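Ala-tRNApro hydrolase ProX (Aeropyrum pernix, PDB 1WDV) is probably a ProX-type aminoacyl-tRNA deacylase that edits in trans for prolyl-tRNA synthetase, removing alanine mischarged onto proline tRNA. Local coordinates at residues E6-I9 against T15-L18. Sequence-based numbering, arbitrary orientation.
Sequences EEWI and TWRL
Trp8 and Trp16 approach each other obliquely through their six-membered rings, with Trp8 CZ3 3.4 Å from Trp16 CZ3. The planes lie 24° from parallel. They are slid so far apart that the rings barely overlap, and their centroids stand 5.3 Å apart. CG of Trp8 is anti to the backbone N (chi1 -172°), which brings its six-membered ring up beside that of Trp16. Ile9 packs against the stem and backbone of Trp16. Its CD1 reaches Trp16 CB at 4.0 Å, and its CG2 rests 3.7 Å from Trp16 O. Both Ile9 and Trp16 are buried, and both also touch Leu132 of strand 130-134. Trp16 NE1 is hydrogen-bonded to Glu138 OE1 through its ring N-H, which links the indole to helix 136-143.

The Glu6 end is more open to solvent and rests on a single methyl of Leu18. There the exposed Glu6 runs across Leu18 at about a right angle. Its CG lies 3.4 Å from Leu18 CD1, and its OE2 is 3.5 Å from the same methyl. Both the aliphatic stem of Glu6 and its carboxylate oxygen OE2 border this methyl, and no bond is formed with it.

An alanine in place of Trp8 would probably leave Trp16 CZ3 without its aromatic neighbour and open a gap beside Val101 and Ala142. The contact packs helix 4-12 against the start of strand 17-20, an outermost strand of the three-stranded antiparallel sheet, and the residue before it. No hydrogen bond links the two segments, so the helix is held here by apolar and aromatic packing.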
loop_
_atom_site.group_PDB
_atom_site.type_symbol
_atom_site.label_atom_id
_atom_site.label_comp_id
_atom_site.label_asym_id
_atom_site.label_seq_id
_atom_site.Cartn_x
_atom_site.Cartn_y
_atom_site.Cartn_z
ATOM N N GLU A 6 -8.400 -9.761 -6.399
ATOM C CA GLU A 6 -9.581 -9.720 -7.272
ATOM C C GLU A 6 -10.831 -10.176 -6.520
ATOM O O GLU A 6 -11.902 -9.582 -6.666
ATOM C CB GLU A 6 -9.368 -10.603 -8.514
ATOM C CG GLU A 6 -8.403 -10.008 -9.536
ATOM C CD GLU A 6 -8.009 -10.992 -10.646
ATOM O OE1 GLU A 6 -8.901 -11.404 -11.436
ATOM O OE2 GLU A 6 -6.806 -11.352 -10.722
ATOM N N GLU A 7 -10.685 -11.238 -5.725
ATOM C CA GLU A 7 -11.796 -11.778 -4.936
ATOM C C GLU A 7 -12.248 -10.762 -3.871
ATOM O O GLU A 7 -13.425 -10.684 -3.528
ATOM C CB GLU A 7 -11.384 -13.104 -4.248
ATOM C CG GLU A 7 -10.961 -14.269 -5.177
ATOM C CD GLU A 7 -10.329 -15.469 -4.412
ATOM O OE1 GLU A 7 -9.343 -15.273 -3.656
ATOM O OE2 GLU A 7 -10.812 -16.619 -4.561
ATOM N N TRP A 8 -11.314 -9.962 -3.361
ATOM C CA TRP A 8 -11.635 -8.984 -2.340
ATOM C C TRP A 8 -12.507 -7.888 -2.941
ATOM O O TRP A 8 -13.498 -7.466 -2.352
ATOM C CB TRP A 8 -10.332 -8.388 -1.766
ATOM C CG TRP A 8 -10.521 -7.499 -0.566
ATOM C CD1 TRP A 8 -10.437 -7.874 0.749
ATOM C CD2 TRP A 8 -10.839 -6.102 -0.565
ATOM N NE1 TRP A 8 -10.686 -6.795 1.565
ATOM C CE2 TRP A 8 -10.936 -5.695 0.789
ATOM C CE3 TRP A 8 -11.053 -5.153 -1.569
ATOM C CZ2 TRP A 8 -11.239 -4.379 1.154
ATOM C CZ3 TRP A 8 -11.355 -3.838 -1.203
ATOM C CH2 TRP A 8 -11.445 -3.467 0.154
ATOM N N ILE A 9 -12.121 -7.424 -4.127
ATOM C CA ILE A 9 -12.836 -6.371 -4.821
ATOM C C ILE A 9 -14.263 -6.779 -5.116
ATOM O O ILE A 9 -15.202 -6.014 -4.892
ATOM C CB ILE A 9 -12.127 -6.033 -6.141
ATOM C CG1 ILE A 9 -10.767 -5.433 -5.793
ATOM C CG2 ILE A 9 -12.974 -5.056 -6.996
ATOM C CD1 ILE A 9 -9.800 -5.355 -6.955
ATOM N N THR A 15 -15.425 -0.953 -7.755
ATOM C CA THR A 15 -15.072 -0.785 -9.164
ATOM C C THR A 15 -13.568 -0.797 -9.440
ATOM O O THR A 15 -13.147 -0.554 -10.576
ATOM C CB THR A 15 -15.673 0.537 -9.755
ATOM O OG1 THR A 15 -15.067 1.689 -9.150
ATOM C CG2 THR A 15 -17.180 0.596 -9.519
ATOM N N TRP A 16 -12.774 -1.114 -8.418
ATOM C CA TRP A 16 -11.314 -1.141 -8.564
ATOM C C TRP A 16 -10.905 -2.156 -9.627
ATOM O O TRP A 16 -11.594 -3.144 -9.853
ATOM C CB TRP A 16 -10.652 -1.503 -7.237
ATOM C CG TRP A 16 -11.007 -0.589 -6.124
ATOM C CD1 TRP A 16 -11.774 0.542 -6.171
ATOM C CD2 TRP A 16 -10.567 -0.724 -4.778
ATOM N NE1 TRP A 16 -11.837 1.124 -4.911
ATOM C CE2 TRP A 16 -11.102 0.362 -4.046
ATOM C CE3 TRP A 16 -9.761 -1.657 -4.122
ATOM C CZ2 TRP A 16 -10.864 0.536 -2.678
ATOM C CZ3 TRP A 16 -9.517 -1.490 -2.770
ATOM C CH2 TRP A 16 -10.072 -0.406 -2.060
ATOM N N ARG A 17 -9.759 -1.921 -10.254
ATOM C CA ARG A 17 -9.309 -2.782 -11.335
ATOM C C ARG A 17 -7.843 -3.131 -11.204
ATOM O O ARG A 17 -7.081 -2.370 -10.613
ATOM C CB ARG A 17 -9.438 -2.055 -12.678
ATOM C CG ARG A 17 -10.765 -1.427 -13.001
ATOM C CD ARG A 17 -10.760 -0.994 -14.474
ATOM N NE ARG A 17 -9.681 -0.055 -14.776
ATOM C CZ ARG A 17 -9.491 0.491 -15.971
ATOM N NH1 ARG A 17 -10.317 0.187 -16.971
ATOM N NH2 ARG A 17 -8.490 1.344 -16.169
ATOM N N LEU A 18 -7.447 -4.271 -11.769
ATOM C CA LEU A 18 -6.033 -4.650 -11.789
ATOM C C LEU A 18 -5.500 -4.334 -13.191
ATOM O O LEU A 18 -6.082 -4.765 -14.202
ATOM C CB LEU A 18 -5.828 -6.141 -11.499
ATOM C CG LEU A 18 -5.924 -6.640 -10.058
ATOM C CD1 LEU A 18 -5.595 -8.119 -10.061
ATOM C CD2 LEU A 18 -4.947 -5.870 -9.143
#